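Local coordinates for DUF3829 family protein (Bacteroides vulgatus, PDB 4YJW), which is of unknown function but, as an all-alpha DUF3829-family protein with a signal sequence and a lipoprotein-type motif, is probably exported and anchored to a membrane, at residues 20-23 with 24-28; 42-46 with 47-51; 102-105 with 106-110; 116-119 with 120-123; 124-127 with 128-132. All blocks are in the same frame, centred on the assembly; numbering follows the deposited sequence.

Contact 1 of 5, residues 20-23 with 24-28; sequences KYYD and TSLKI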
loop_
_atom_site.group_PDB
_atom_site.type_symbol
_atom_site.label_atom_id
_atom_site.label_comp_id
_atom_site.label_asym_id
_atom_site.label_seq_id
_atom_site.Cartn_x
_atom_site.Cartn_y
_atom_site.Cartn_z
ATOM N N LYS A 20 -3.860 -19.421 -2.828
ATOM C CA LYS A 20 -2.531 -18.893 -3.194
ATOM C C LYS A 20 -2.586 -17.371 -3.194
ATOM O O LYS A 20 -1.704 -16.723 -2.624
ATOM C CB LYS A 20 -2.051 -19.427 -4.546
ATOM C CG LYS A 20 -1.827 -20.952 -4.577
ATOM C CD LYS A 20 -1.399 -21.416 -5.992
ATOM C CE LYS A 20 -1.380 -22.926 -6.076
ATOM N NZ LYS A 20 -1.183 -23.400 -7.483
ATOM N N TYR A 21 -3.646 -16.809 -3.804
ATOM C CA TYR A 21 -3.854 -15.362 -3.882
ATOM C C TYR A 21 -3.991 -14.762 -2.481
ATOM O O TYR A 21 -3.374 -13.737 -2.183
ATOM C CB TYR A 21 -5.087 -15.044 -4.746
ATOM C CG TYR A 21 -5.202 -13.570 -5.089
ATOM C CD1 TYR A 21 -5.812 -12.676 -4.207
ATOM C CD2 TYR A 21 -4.773 -13.084 -6.320
ATOM C CE1 TYR A 21 -5.928 -11.322 -4.514
ATOM C CE2 TYR A 21 -4.902 -11.730 -6.647
ATOM C CZ TYR A 21 -5.482 -10.856 -5.738
ATOM O OH TYR A 21 -5.626 -9.517 -6.021
ATOM N N TYR A 22 -4.760 -15.431 -1.602
ATOM C CA TYR A 22 -4.936 -14.948 -0.227
ATOM C C TYR A 22 -3.616 -15.011 0.552
ATOM O O TYR A 22 -3.249 -14.035 1.211
ATOM C CB TYR A 22 -6.006 -15.764 0.485
ATOM C CG TYR A 22 -6.206 -15.373 1.934
ATOM C CD1 TYR A 22 -6.626 -14.091 2.280
ATOM C CD2 TYR A 22 -6.061 -16.308 2.953
ATOM C CE1 TYR A 22 -6.852 -13.737 3.610
ATOM C CE2 TYR A 22 -6.317 -15.972 4.287
ATOM C CZ TYR A 22 -6.678 -14.677 4.611
ATOM O OH TYR A 22 -6.911 -14.335 5.924
ATOM N N ASP A 23 -2.917 -16.149 0.496
ATOM C CA ASP A 23 -1.629 -16.295 1.197
ATOM C C ASP A 23 -0.620 -15.214 0.749
ATOM O O ASP A 23 0.038 -14.613 1.598
ATOM C CB ASP A 23 -1.052 -17.711 0.980
ATOM C CG ASP A 23 -1.844 -18.815 1.670
ATOM O OD1 ASP A 23 -2.532 -18.519 2.681
ATOM O OD2 ASP A 23 -1.774 -19.973 1.206
ATOM N N THR A 24 -0.535 -14.936 -0.577
ATOM C CA THR A 24 0.382 -13.930 -1.135
ATOM C C THR A 24 -0.081 -12.547 -0.656
ATOM O O THR A 24 0.752 -11.753 -0.202
ATOM C CB THR A 24 0.431 -14.058 -2.670
ATOM O OG1 THR A 24 0.872 -15.391 -3.000
ATOM C CG2 THR A 24 1.374 -13.046 -3.303
ATOM N N SER A 25 -1.411 -12.290 -0.686
ATOM C CA SER A 25 -1.979 -11.017 -0.214
ATOM C C SER A 25 -1.602 -10.767 1.244
ATOM O O SER A 25 -1.211 -9.655 1.584
ATOM C CB SER A 25 -3.497 -11.000 -0.367
ATOM O OG SER A 25 -3.818 -10.863 -1.744
ATOM N N LEU A 26 -1.708 -11.796 2.101
ATOM C CA LEU A 26 -1.365 -11.673 3.528
ATOM C C LEU A 26 0.103 -11.233 3.706
ATOM O O LEU A 26 0.384 -10.295 4.460
ATOM C CB LEU A 26 -1.597 -13.021 4.250
ATOM C CG LEU A 26 -3.015 -13.361 4.695
ATOM C CD1 LEU A 26 -3.061 -14.792 5.240
ATOM C CD2 LEU A 26 -3.500 -12.425 5.789
ATOM N N LYS A 27 1.022 -11.893 2.988
ATOM C CA LYS A 27 2.460 -11.608 3.057
ATOM C C LYS A 27 2.806 -10.238 2.502
ATOM O O LYS A 27 3.554 -9.487 3.131
ATOM C CB LYS A 27 3.261 -12.668 2.263
ATOM C CG LYS A 27 3.392 -14.010 2.946
ATOM C CD LYS A 27 4.092 -15.013 2.038
ATOM C CE LYS A 27 3.935 -16.436 2.525
ATOM N NZ LYS A 27 4.529 -17.415 1.573
ATOM N N ILE A 28 2.300 -9.931 1.301
ATOM C CA ILE A 28 2.623 -8.682 0.615
ATOM C C ILE A 28 2.024 -7.454 1.378
ATOM O O ILE A 28 2.740 -6.471 1.588
ATOM C CB ILE A 28 2.218 -8.764 -0.890
ATOM C CG1 ILE A 28 3.210 -7.974 -1.762
ATOM C CG2 ILE A 28 0.767 -8.403 -1.177
ATOM C CD1 ILE A 28 3.051 -8.069 -3.273
#
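With CG of Tyr22 anti to the backbone N (chi1 177°), its ring leans along helix 10-32 toward Leu26 one turn on, and Leu26, whose CG stands beside its own backbone N (chi1 -82°), lays CD1 over one face of that ring. Leu26 CD1 lies 3.9 Å from the centroid of the Tyr22 ring, a CH-pi contact displaced toward the rim; the nearest ring atom, Tyr22 CE2, is 3.6 Å from Leu26 CD1. With an alanine here in place of the Tyr22 ring, this methyl would probably lose its aromatic partner and a gap would open between the helix and Val152. Two hydroxyls turn back to the helix backbone. Thr24 OG1 donates to Lys20 O at 2.9 Å, and Ser25 OG donates to Tyr21 O, also at 2.9 Å. Each carbonyl thus has two donors, the amide and the hydroxyl of the same residue, arriving from opposite faces of its plane. Ser25 OG also bonds Tyr89 OH, and it passes 3.5 Å from Tyr21 CE1. On the buried side of helix 10-32, Tyr21 reaches Val70 O through its hydroxyl and sets its ring edge-to-face with Phe77. Tyr22 and Leu26 rest on helix 121-159, Thr24 on helix 64-71.

Contact 2 of 5, residues 42-46 with 47-51; sequences LGYLD and QKMPV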
loop_
_atom_site.group_PDB
_atom_site.type_symbol
_atom_site.label_atom_id
_atom_site.label_comp_id
_atom_site.label_asym_id
_atom_site.label_seq_id
_atom_site.Cartn_x
_atom_site.Cartn_y
_atom_site.Cartn_z
ATOM N N LEU A 42 5.045 10.476 9.081
ATOM C CA LEU A 42 4.202 11.657 9.354
ATOM C C LEU A 42 4.826 12.536 10.448
ATOM O O LEU A 42 4.856 13.742 10.304
ATOM C CB LEU A 42 2.785 11.232 9.742
ATOM C CG LEU A 42 1.958 10.560 8.633
ATOM C CD1 LEU A 42 0.643 10.066 9.185
ATOM C CD2 LEU A 42 1.667 11.528 7.485
ATOM N N GLY A 43 5.389 11.921 11.484
ATOM C CA GLY A 43 6.065 12.683 12.537
ATOM C C GLY A 43 7.268 13.453 11.996
ATOM O O GLY A 43 7.486 14.610 12.382
ATOM N N TYR A 44 7.993 12.874 11.011
ATOM C CA TYR A 44 9.164 13.517 10.402
ATOM C C TYR A 44 8.749 14.723 9.555
ATOM O O TYR A 44 9.580 15.585 9.294
ATOM C CB TYR A 44 9.989 12.532 9.547
ATOM C CG TYR A 44 10.549 11.365 10.328
ATOM C CD1 TYR A 44 10.969 11.520 11.651
ATOM C CD2 TYR A 44 10.712 10.120 9.734
ATOM C CE1 TYR A 44 11.468 10.441 12.386
ATOM C CE2 TYR A 44 11.225 9.035 10.456
ATOM C CZ TYR A 44 11.606 9.203 11.779
ATOM O OH TYR A 44 12.106 8.141 12.521
ATOM N N LEU A 45 7.458 14.803 9.174
ATOM C CA LEU A 45 6.933 15.934 8.397
ATOM C C LEU A 45 6.514 17.106 9.301
ATOM O O LEU A 45 6.160 18.192 8.793
ATOM C CB LEU A 45 5.730 15.464 7.559
ATOM C CG LEU A 45 6.015 14.449 6.466
ATOM C CD1 LEU A 45 4.707 13.788 6.039
ATOM C CD2 LEU A 45 6.639 15.111 5.238
ATOM N N ASP A 46 6.570 16.910 10.639
ATOM C CA ASP A 46 6.155 17.959 11.575
ATOM C C ASP A 46 6.976 19.239 11.430
ATOM O O ASP A 46 8.181 19.209 11.203
ATOM C CB ASP A 46 6.230 17.476 13.033
ATOM C CG ASP A 46 5.531 18.444 13.967
ATOM O OD1 ASP A 46 4.291 18.536 13.899
ATOM O OD2 ASP A 46 6.232 19.194 14.669
ATOM N N GLN A 47 6.292 20.370 11.559
ATOM C CA GLN A 47 6.846 21.715 11.427
ATOM C C GLN A 47 7.990 21.991 12.423
ATOM O O GLN A 47 8.850 22.817 12.141
ATOM C CB GLN A 47 5.709 22.740 11.662
ATOM C CG GLN A 47 4.612 22.724 10.566
ATOM C CD GLN A 47 3.458 21.752 10.768
ATOM O OE1 GLN A 47 3.561 20.723 11.457
ATOM N NE2 GLN A 47 2.356 21.989 10.059
ATOM N N LYS A 48 7.981 21.323 13.590
ATOM C CA LYS A 48 8.987 21.570 14.642
ATOM C C LYS A 48 10.175 20.591 14.585
ATOM O O LYS A 48 11.089 20.687 15.410
ATOM C CB LYS A 48 8.338 21.523 16.024
ATOM C CG LYS A 48 7.422 22.724 16.285
ATOM C CD LYS A 48 6.782 22.650 17.660
ATOM C CE LYS A 48 5.840 23.801 17.914
ATOM N NZ LYS A 48 5.204 23.706 19.259
HETATM N N MSE A 49 10.175 19.669 13.615
HETATM C CA MSE A 49 11.312 18.766 13.460
HETATM C C MSE A 49 12.562 19.554 13.030
HETATM O O MSE A 49 12.479 20.299 12.049
HETATM C CB MSE A 49 11.031 17.691 12.402
HETATM C CG MSE A 49 10.284 16.501 12.906
HETATM SE SE MSE A 49 11.402 15.416 14.082
HETATM C CE MSE A 49 12.790 14.881 12.930
ATOM N N PRO A 50 13.714 19.432 13.728
ATOM C CA PRO A 50 14.934 20.073 13.204
ATOM C C PRO A 50 15.219 19.528 11.794
ATOM O O PRO A 50 15.134 18.320 11.547
ATOM C CB PRO A 50 16.020 19.661 14.209
ATOM C CG PRO A 50 15.274 19.211 15.440
ATOM C CD PRO A 50 14.008 18.607 14.922
ATOM N N VAL A 51 15.475 20.423 10.857
ATOM C CA VAL A 51 15.726 20.071 9.460
ATOM C C VAL A 51 16.883 19.050 9.332
ATOM O O VAL A 51 16.748 18.091 8.568
ATOM C CB VAL A 51 16.009 21.373 8.672
ATOM C CG1 VAL A 51 16.638 21.083 7.326
ATOM C CG2 VAL A 51 14.735 22.195 8.499
#
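This is a local surface contact at the C-terminal end of helix 35-44, where Asp46 and Met49, a selenomethionine, meet across the turn that leads into the long loop before helix 64-71. Met49 N donates to Asp46 O at 3.2 Å, well above the carbonyl plane. The side chain of the same aspartate adds a second bond: CG lies anti to the backbone N (chi1 -168°), which lets OD2 accept from Lys48 N at 3.0 Å, again from above the carboxylate plane. The backbone bond closes a type I beta turn from Asp46 to Met49, and the carboxylate bond to Lys48 N forms an Asx turn inside it. Were the Asp46 carboxylate replaced by the methyl of an alanine, Lys48 N would probably lose this acceptor and the turn would be freer to flex. Beyond the polar core, the Met49 chain bends back over the end of the helix, bringing CG to 3.4 Å from Gly43 O and its terminal CE to 4.0 Å from Tyr44 CD1, where methyl and ring meet obliquely. Just before the turn, Asp46 N bonds Gly43 O at 3.0 Å. Leu45, between Tyr44 and the turn, is buried against Ile126 and Glu130 of helix 121-159 and Tyr103 and Tyr106 of helix 79-111. Tyr44 packs on Tyr103, Pro55 and Val57, and Met49 touches Leu54.

Contact 3 of 5, residues 102-105 with 106-110; sequences NYKT and YRLYM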
loop_
_atom_site.group_PDB
_atom_site.type_symbol
_atom_site.label_atom_id
_atom_site.label_comp_id
_atom_site.label_asym_id
_atom_site.label_seq_id
_atom_site.Cartn_x
_atom_site.Cartn_y
_atom_site.Cartn_z
ATOM N N ASN A 102 7.217 11.352 -1.864
ATOM C CA ASN A 102 6.906 12.693 -1.336
ATOM C C ASN A 102 7.791 13.002 -0.134
ATOM O O ASN A 102 8.270 14.128 -0.019
ATOM C CB ASN A 102 5.428 12.818 -0.934
ATOM C CG ASN A 102 4.478 12.972 -2.084
ATOM O OD1 ASN A 102 4.870 13.289 -3.212
ATOM N ND2 ASN A 102 3.186 12.723 -1.828
ATOM N N TYR A 103 8.007 12.017 0.753
ATOM C CA TYR A 103 8.868 12.234 1.932
ATOM C C TYR A 103 10.327 12.452 1.483
ATOM O O TYR A 103 11.007 13.329 2.011
ATOM C CB TYR A 103 8.786 11.084 2.947
ATOM C CG TYR A 103 9.741 11.299 4.105
ATOM C CD1 TYR A 103 9.580 12.382 4.973
ATOM C CD2 TYR A 103 10.917 10.557 4.206
ATOM C CE1 TYR A 103 10.533 12.690 5.941
ATOM C CE2 TYR A 103 11.864 10.831 5.202
ATOM C CZ TYR A 103 11.669 11.902 6.063
ATOM O OH TYR A 103 12.611 12.200 7.019
ATOM N N LYS A 104 10.798 11.678 0.505
ATOM C CA LYS A 104 12.172 11.889 -0.018
ATOM C C LYS A 104 12.309 13.340 -0.550
ATOM O O LYS A 104 13.230 14.048 -0.172
ATOM C CB LYS A 104 12.488 10.853 -1.113
ATOM C CG LYS A 104 13.812 11.144 -1.833
ATOM C CD LYS A 104 14.150 10.039 -2.857
ATOM C CE LYS A 104 15.289 10.481 -3.741
ATOM N NZ LYS A 104 15.661 9.412 -4.706
ATOM N N THR A 105 11.365 13.786 -1.383
ATOM C CA THR A 105 11.335 15.155 -1.929
ATOM C C THR A 105 11.364 16.169 -0.798
ATOM O O THR A 105 12.160 17.105 -0.830
ATOM C CB THR A 105 10.091 15.345 -2.792
ATOM O OG1 THR A 105 10.175 14.412 -3.851
ATOM C CG2 THR A 105 9.988 16.751 -3.382
ATOM N N TYR A 106 10.456 15.997 0.168
ATOM C CA TYR A 106 10.335 16.871 1.331
ATOM C C TYR A 106 11.673 16.987 2.053
ATOM O O TYR A 106 12.107 18.094 2.322
ATOM C CB TYR A 106 9.252 16.326 2.287
ATOM C CG TYR A 106 9.117 17.137 3.561
ATOM C CD1 TYR A 106 8.243 18.224 3.633
ATOM C CD2 TYR A 106 9.813 16.780 4.714
ATOM C CE1 TYR A 106 8.098 18.958 4.811
ATOM C CE2 TYR A 106 9.688 17.519 5.895
ATOM C CZ TYR A 106 8.820 18.597 5.938
ATOM O OH TYR A 106 8.704 19.336 7.099
ATOM N N ARG A 107 12.297 15.851 2.413
ATOM C CA ARG A 107 13.571 15.886 3.156
ATOM C C ARG A 107 14.672 16.663 2.395
ATOM O O ARG A 107 15.342 17.510 2.997
ATOM C CB ARG A 107 14.037 14.464 3.469
ATOM C CG ARG A 107 15.427 14.415 4.134
ATOM C CD ARG A 107 15.800 12.983 4.496
ATOM N NE ARG A 107 17.192 12.911 4.952
ATOM C CZ ARG A 107 18.239 12.809 4.138
ATOM N NH1 ARG A 107 18.065 12.763 2.820
ATOM N NH2 ARG A 107 19.467 12.753 4.633
ATOM N N LEU A 108 14.811 16.433 1.090
ATOM C CA LEU A 108 15.832 17.118 0.278
ATOM C C LEU A 108 15.553 18.624 0.159
ATOM O O LEU A 108 16.488 19.430 0.231
ATOM C CB LEU A 108 15.916 16.471 -1.109
ATOM C CG LEU A 108 16.314 14.958 -1.120
ATOM C CD1 LEU A 108 16.572 14.465 -2.557
ATOM C CD2 LEU A 108 17.550 14.673 -0.224
ATOM N N TYR A 109 14.270 18.993 0.027
ATOM C CA TYR A 109 13.801 20.380 -0.092
ATOM C C TYR A 109 13.985 21.123 1.245
ATOM O O TYR A 109 14.282 22.321 1.235
ATOM C CB TYR A 109 12.339 20.364 -0.606
ATOM C CG TYR A 109 11.431 21.499 -0.176
ATOM C CD1 TYR A 109 10.685 21.410 0.999
ATOM C CD2 TYR A 109 11.154 22.557 -1.037
ATOM C CE1 TYR A 109 9.780 22.406 1.360
ATOM C CE2 TYR A 109 10.271 23.575 -0.674
ATOM C CZ TYR A 109 9.569 23.481 0.518
ATOM O OH TYR A 109 8.676 24.457 0.889
HETATM N N MSE A 110 13.803 20.436 2.397
HETATM C CA MSE A 110 14.048 21.095 3.690
HETATM C C MSE A 110 15.571 21.269 3.911
HETATM O O MSE A 110 16.030 22.351 4.296
HETATM C CB MSE A 110 13.456 20.266 4.867
HETATM C CG MSE A 110 11.923 20.174 4.878
HETATM SE SE MSE A 110 11.033 21.928 4.799
HETATM C CE MSE A 110 11.663 22.654 6.525
HETATM O O HOH W 1 15.626 12.177 1.256
#
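Tyr103 and Tyr106 form the buried side of this turn of helix 79-111, while Lys104, Leu108 and the NH1 end of Arg107 make the looser, solvent side. The two tyrosine rings approach obliquely, Tyr103 CE1 lying 4.3 Å from Tyr106 CD2. The extended chain of Arg107 crosses the same side of the Tyr103 ring at a slant, its CD 4.1 Å from Tyr103 OH and its guanidinium plane turned 49° from the ring. The backbone beneath is regular: Arg107 N donates to Tyr103 O at 2.9 Å, nearly straight at 170°. On the looser side the spacing is similar, with Lys104 CE 4.3 Å from Leu108 CD1, but both of these side chains are exposed where the tyrosines are buried. A water marks this side; it sits in the guanidinium plane, accepting from Arg107 NH1 at 3.0 Å and donating a weak bond of 3.4 Å to Lys104 O. Tyr103 OH bonds Pro55 O and Arg107 NE bonds Leu54 O, holding the loop before helix 64-71, whereas Tyr106 and Asn102 reach across to Arg127 and Glu130 of helix 121-159; Tyr103 also rests on Val41 and Tyr44 of helix 35-44.

Contact 4 of 5, residues 116-119 with 120-123; sequences KKDN and NALA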
loop_
_atom_site.group_PDB
_atom_site.type_symbol
_atom_site.label_atom_id
_atom_site.label_comp_id
_atom_site.label_asym_id
_atom_site.label_seq_id
_atom_site.Cartn_x
_atom_site.Cartn_y
_atom_site.Cartn_z
ATOM N N LYS A 116 12.884 28.029 2.098
ATOM C CA LYS A 116 13.023 29.482 2.311
ATOM C C LYS A 116 12.588 30.241 1.059
ATOM O O LYS A 116 12.044 31.338 1.172
ATOM C CB LYS A 116 14.479 29.838 2.675
ATOM C CG LYS A 116 14.932 29.257 4.015
ATOM C CD LYS A 116 16.338 29.730 4.382
ATOM C CE LYS A 116 16.853 29.116 5.664
ATOM N NZ LYS A 116 16.132 29.621 6.869
ATOM N N LYS A 117 12.782 29.633 -0.131
ATOM C CA LYS A 117 12.457 30.241 -1.424
ATOM C C LYS A 117 10.939 30.287 -1.735
ATOM O O LYS A 117 10.520 31.174 -2.477
ATOM C CB LYS A 117 13.200 29.524 -2.568
ATOM C CG LYS A 117 14.694 29.864 -2.618
ATOM C CD LYS A 117 15.354 29.467 -3.943
ATOM C CE LYS A 117 15.991 28.093 -3.925
ATOM N NZ LYS A 117 14.996 27.002 -4.134
ATOM N N ASP A 118 10.137 29.327 -1.235
ATOM C CA ASP A 118 8.689 29.319 -1.509
ATOM C C ASP A 118 7.871 29.464 -0.201
ATOM O O ASP A 118 6.689 29.117 -0.174
ATOM C CB ASP A 118 8.288 28.048 -2.287
ATOM C CG ASP A 118 8.300 26.773 -1.459
ATOM O OD1 ASP A 118 8.859 26.795 -0.350
ATOM O OD2 ASP A 118 7.688 25.780 -1.895
ATOM N N ASN A 119 8.515 29.946 0.882
ATOM C CA ASN A 119 7.917 30.140 2.218
ATOM C C ASN A 119 7.094 28.906 2.652
ATOM O O ASN A 119 5.902 29.019 2.964
ATOM C CB ASN A 119 7.055 31.416 2.274
ATOM C CG ASN A 119 6.603 31.812 3.674
ATOM O OD1 ASN A 119 7.235 31.494 4.692
ATOM N ND2 ASN A 119 5.462 32.463 3.757
ATOM N N ASN A 120 7.725 27.718 2.581
ATOM C CA ASN A 120 7.141 26.424 2.974
ATOM C C ASN A 120 5.864 26.021 2.188
ATOM O O ASN A 120 5.107 25.179 2.687
ATOM C CB ASN A 120 6.845 26.406 4.487
ATOM C CG ASN A 120 8.098 26.411 5.323
ATOM O OD1 ASN A 120 8.861 25.432 5.373
ATOM N ND2 ASN A 120 8.340 27.514 5.993
ATOM N N ALA A 121 5.630 26.573 0.971
ATOM C CA ALA A 121 4.440 26.215 0.179
ATOM C C ALA A 121 4.463 24.731 -0.196
ATOM O O ALA A 121 3.457 24.036 -0.021
ATOM C CB ALA A 121 4.337 27.067 -1.070
ATOM N N LEU A 122 5.616 24.231 -0.674
ATOM C CA LEU A 122 5.701 22.804 -1.004
ATOM C C LEU A 122 5.651 21.956 0.289
ATOM O O LEU A 122 5.067 20.876 0.267
ATOM C CB LEU A 122 6.965 22.485 -1.830
ATOM C CG LEU A 122 7.112 21.010 -2.264
ATOM C CD1 LEU A 122 6.022 20.600 -3.259
ATOM C CD2 LEU A 122 8.480 20.730 -2.816
ATOM N N ALA A 123 6.222 22.455 1.414
ATOM C CA ALA A 123 6.174 21.718 2.691
ATOM C C ALA A 123 4.721 21.455 3.087
ATOM O O ALA A 123 4.386 20.314 3.386
ATOM C CB ALA A 123 6.883 22.513 3.798
#
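Asp118 carries both hydrogen bonds across this type I' beta turn, which runs from Asp118 to Ala121 and joins the short helix 114-117 to helix 121-159. Its carboxylate OD2 accepts from Leu122 N at 2.9 Å, the donor standing 37° out of the carboxylate plane, and its carbonyl O takes Ala121 N at 3.0 Å to close the turn. One residue thus receives two successive amides from the first turn of helix 121-159, where backbone N-H groups have no preceding helical carbonyl to bond; the negative carboxylate there probably also suits the positive end of the helix dipole. The side chain reaches them because CG sits between the backbone N and the carbonyl carbon (chi1 73°), a crowded position that directs the carboxylate to the helix start. The remaining oxygen, OD1, bonds Tyr109 OH on helix 79-111, so both carboxylate oxygens are engaged, and the same hydroxyl also bonds Ala123 N. Asn119 and Asn120 form the corners with positive phi, as this turn type requires; Asn120 occupies the N-cap position, but its side chain makes no capping bond and packs on Met110. Farther out, the contacts are those of carbon with oxygen. The Ala121 methyl lies 3.2 Å from Asp118 O, and Leu122 CB is 3.4 Å from Asp118 OD2.

Contact 5 of 5, residues 124-127 with 128-132; sequences DKIR and KEELL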
loop_
_atom_site.group_PDB
_atom_site.type_symbol
_atom_site.label_atom_id
_atom_site.label_comp_id
_atom_site.label_asym_id
_atom_site.label_seq_id
_atom_site.Cartn_x
_atom_site.Cartn_y
_atom_site.Cartn_z
ATOM N N ASP A 124 3.854 22.498 3.032
ATOM C CA ASP A 124 2.441 22.363 3.408
ATOM C C ASP A 124 1.674 21.504 2.404
ATOM O O ASP A 124 0.826 20.712 2.820
ATOM C CB ASP A 124 1.773 23.726 3.582
ATOM C CG ASP A 124 2.116 24.392 4.908
ATOM O OD1 ASP A 124 2.538 23.666 5.867
ATOM O OD2 ASP A 124 1.903 25.601 5.021
ATOM N N LYS A 125 1.986 21.625 1.090
ATOM C CA LYS A 125 1.324 20.786 0.070
ATOM C C LYS A 125 1.608 19.302 0.353
ATOM O O LYS A 125 0.706 18.460 0.293
ATOM C CB LYS A 125 1.836 21.182 -1.326
ATOM C CG LYS A 125 1.176 20.425 -2.476
ATOM C CD LYS A 125 1.613 21.005 -3.823
ATOM C CE LYS A 125 1.077 20.220 -5.005
ATOM N NZ LYS A 125 -0.374 20.454 -5.220
ATOM N N ILE A 126 2.882 18.985 0.637
ATOM C CA ILE A 126 3.317 17.617 0.921
ATOM C C ILE A 126 2.683 17.124 2.226
ATOM O O ILE A 126 2.165 16.008 2.252
ATOM C CB ILE A 126 4.875 17.492 0.949
ATOM C CG1 ILE A 126 5.441 17.645 -0.487
ATOM C CG2 ILE A 126 5.302 16.130 1.575
ATOM C CD1 ILE A 126 7.029 17.722 -0.624
ATOM N N ARG A 127 2.678 17.947 3.284
ATOM C CA ARG A 127 2.062 17.512 4.567
ATOM C C ARG A 127 0.593 17.123 4.370
ATOM O O ARG A 127 0.142 16.103 4.903
ATOM C CB ARG A 127 2.161 18.627 5.636
ATOM C CG ARG A 127 3.593 18.810 6.149
ATOM C CD ARG A 127 3.739 20.148 6.850
ATOM N NE ARG A 127 5.137 20.323 7.237
ATOM C CZ ARG A 127 5.772 21.481 7.294
ATOM N NH1 ARG A 127 5.137 22.617 6.998
ATOM N NH2 ARG A 127 7.040 21.525 7.673
ATOM N N LYS A 128 -0.172 17.943 3.640
ATOM C CA LYS A 128 -1.593 17.653 3.444
ATOM C C LYS A 128 -1.791 16.344 2.658
ATOM O O LYS A 128 -2.646 15.520 3.004
ATOM C CB LYS A 128 -2.287 18.824 2.724
ATOM C CG LYS A 128 -2.401 20.106 3.579
ATOM C CD LYS A 128 -3.229 21.172 2.836
ATOM C CE LYS A 128 -2.439 21.838 1.736
ATOM N NZ LYS A 128 -3.190 22.978 1.140
ATOM N N GLU A 129 -0.994 16.154 1.610
ATOM C CA GLU A 129 -1.096 14.985 0.732
ATOM C C GLU A 129 -0.653 13.726 1.454
ATOM O O GLU A 129 -1.311 12.692 1.321
ATOM C CB GLU A 129 -0.273 15.202 -0.533
ATOM C CG GLU A 129 -0.442 14.115 -1.595
ATOM C CD GLU A 129 -1.798 13.918 -2.257
ATOM O OE1 GLU A 129 -2.590 14.887 -2.335
ATOM O OE2 GLU A 129 -2.047 12.788 -2.739
ATOM N N GLU A 130 0.422 13.817 2.254
ATOM C CA GLU A 130 0.919 12.656 3.022
ATOM C C GLU A 130 -0.123 12.190 4.033
ATOM O O GLU A 130 -0.266 10.984 4.242
ATOM C CB GLU A 130 2.249 12.986 3.726
ATOM C CG GLU A 130 3.392 13.203 2.752
ATOM C CD GLU A 130 3.822 11.936 2.048
ATOM O OE1 GLU A 130 3.172 11.577 1.041
ATOM O OE2 GLU A 130 4.838 11.339 2.466
ATOM N N LEU A 131 -0.861 13.132 4.663
ATOM C CA LEU A 131 -1.898 12.748 5.634
ATOM C C LEU A 131 -3.008 11.968 4.911
ATOM O O LEU A 131 -3.433 10.906 5.379
ATOM C CB LEU A 131 -2.467 13.975 6.399
ATOM C CG LEU A 131 -3.571 13.670 7.451
ATOM C CD1 LEU A 131 -3.040 12.826 8.614
ATOM C CD2 LEU A 131 -4.247 14.937 7.947
ATOM N N LEU A 132 -3.442 12.462 3.758
ATOM C CA LEU A 132 -4.483 11.794 2.977
ATOM C C LEU A 132 -4.025 10.404 2.514
ATOM O O LEU A 132 -4.783 9.440 2.645
ATOM C CB LEU A 132 -4.838 12.656 1.774
ATOM C CG LEU A 132 -5.657 13.917 2.075
ATOM C CD1 LEU A 132 -5.929 14.686 0.802
ATOM C CD2 LEU A 132 -6.984 13.575 2.793
#
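Within the first turns of the long helix 121-159, Ile126 and Glu130 lie side by side one turn apart, pointing the same way into the helical bundle. The meeting point is aliphatic: Ile126 CG2 touches Glu130 CG at 3.7 Å. Glu130 bends at chi2 (-69°), folding its chain close to the helix so that CG also comes 3.1 Å from Ile126 O, the carbonyl that accepts Glu130 N at 2.8 Å. The buried carboxylate is not left to itself, since Glu130 OE1 accepts from Asn102 ND2 on helix 79-111. On another side of the helix, Arg127 turns back along an extended chain to Asp124. Its NH1 donates to Asp124 OD1 at 3.0 Å in a salt bridge that lies in the guanidinium plane but meets the carboxylate from above. NE and NH2 of the same group bond Leu45 O and Tyr106 OH, so three nitrogens fix its rotation and link helix 121-159 to the end of helix 35-44 and to helix 79-111. Lys128, on the exposed side, curls at chi3 and lays its aliphatic chain over the carbonyl of the previous turn, with CG 3.4 Å and CE 3.6 Å from Asp124 O.

All five contacts are local and follow in series, so none nests in or crosses another. Contact 1, on helix 10-32, stands apart: its nearest atoms are about 18 Å from those of contacts 2 and 5, on the opposite side of the chain's centre. Contact 2 closes the turn leaving helix 35-44, contact 3 is a helical segment near the end of helix 79-111, contact 4 closes the turn into helix 121-159, and contact 5 continues that helix directly. These last four gather at one end of the bundle. Contact 3 touches contacts 2, 4 and 5, while contact 2 also meets contact 5, tying three helices and their connecting turns together.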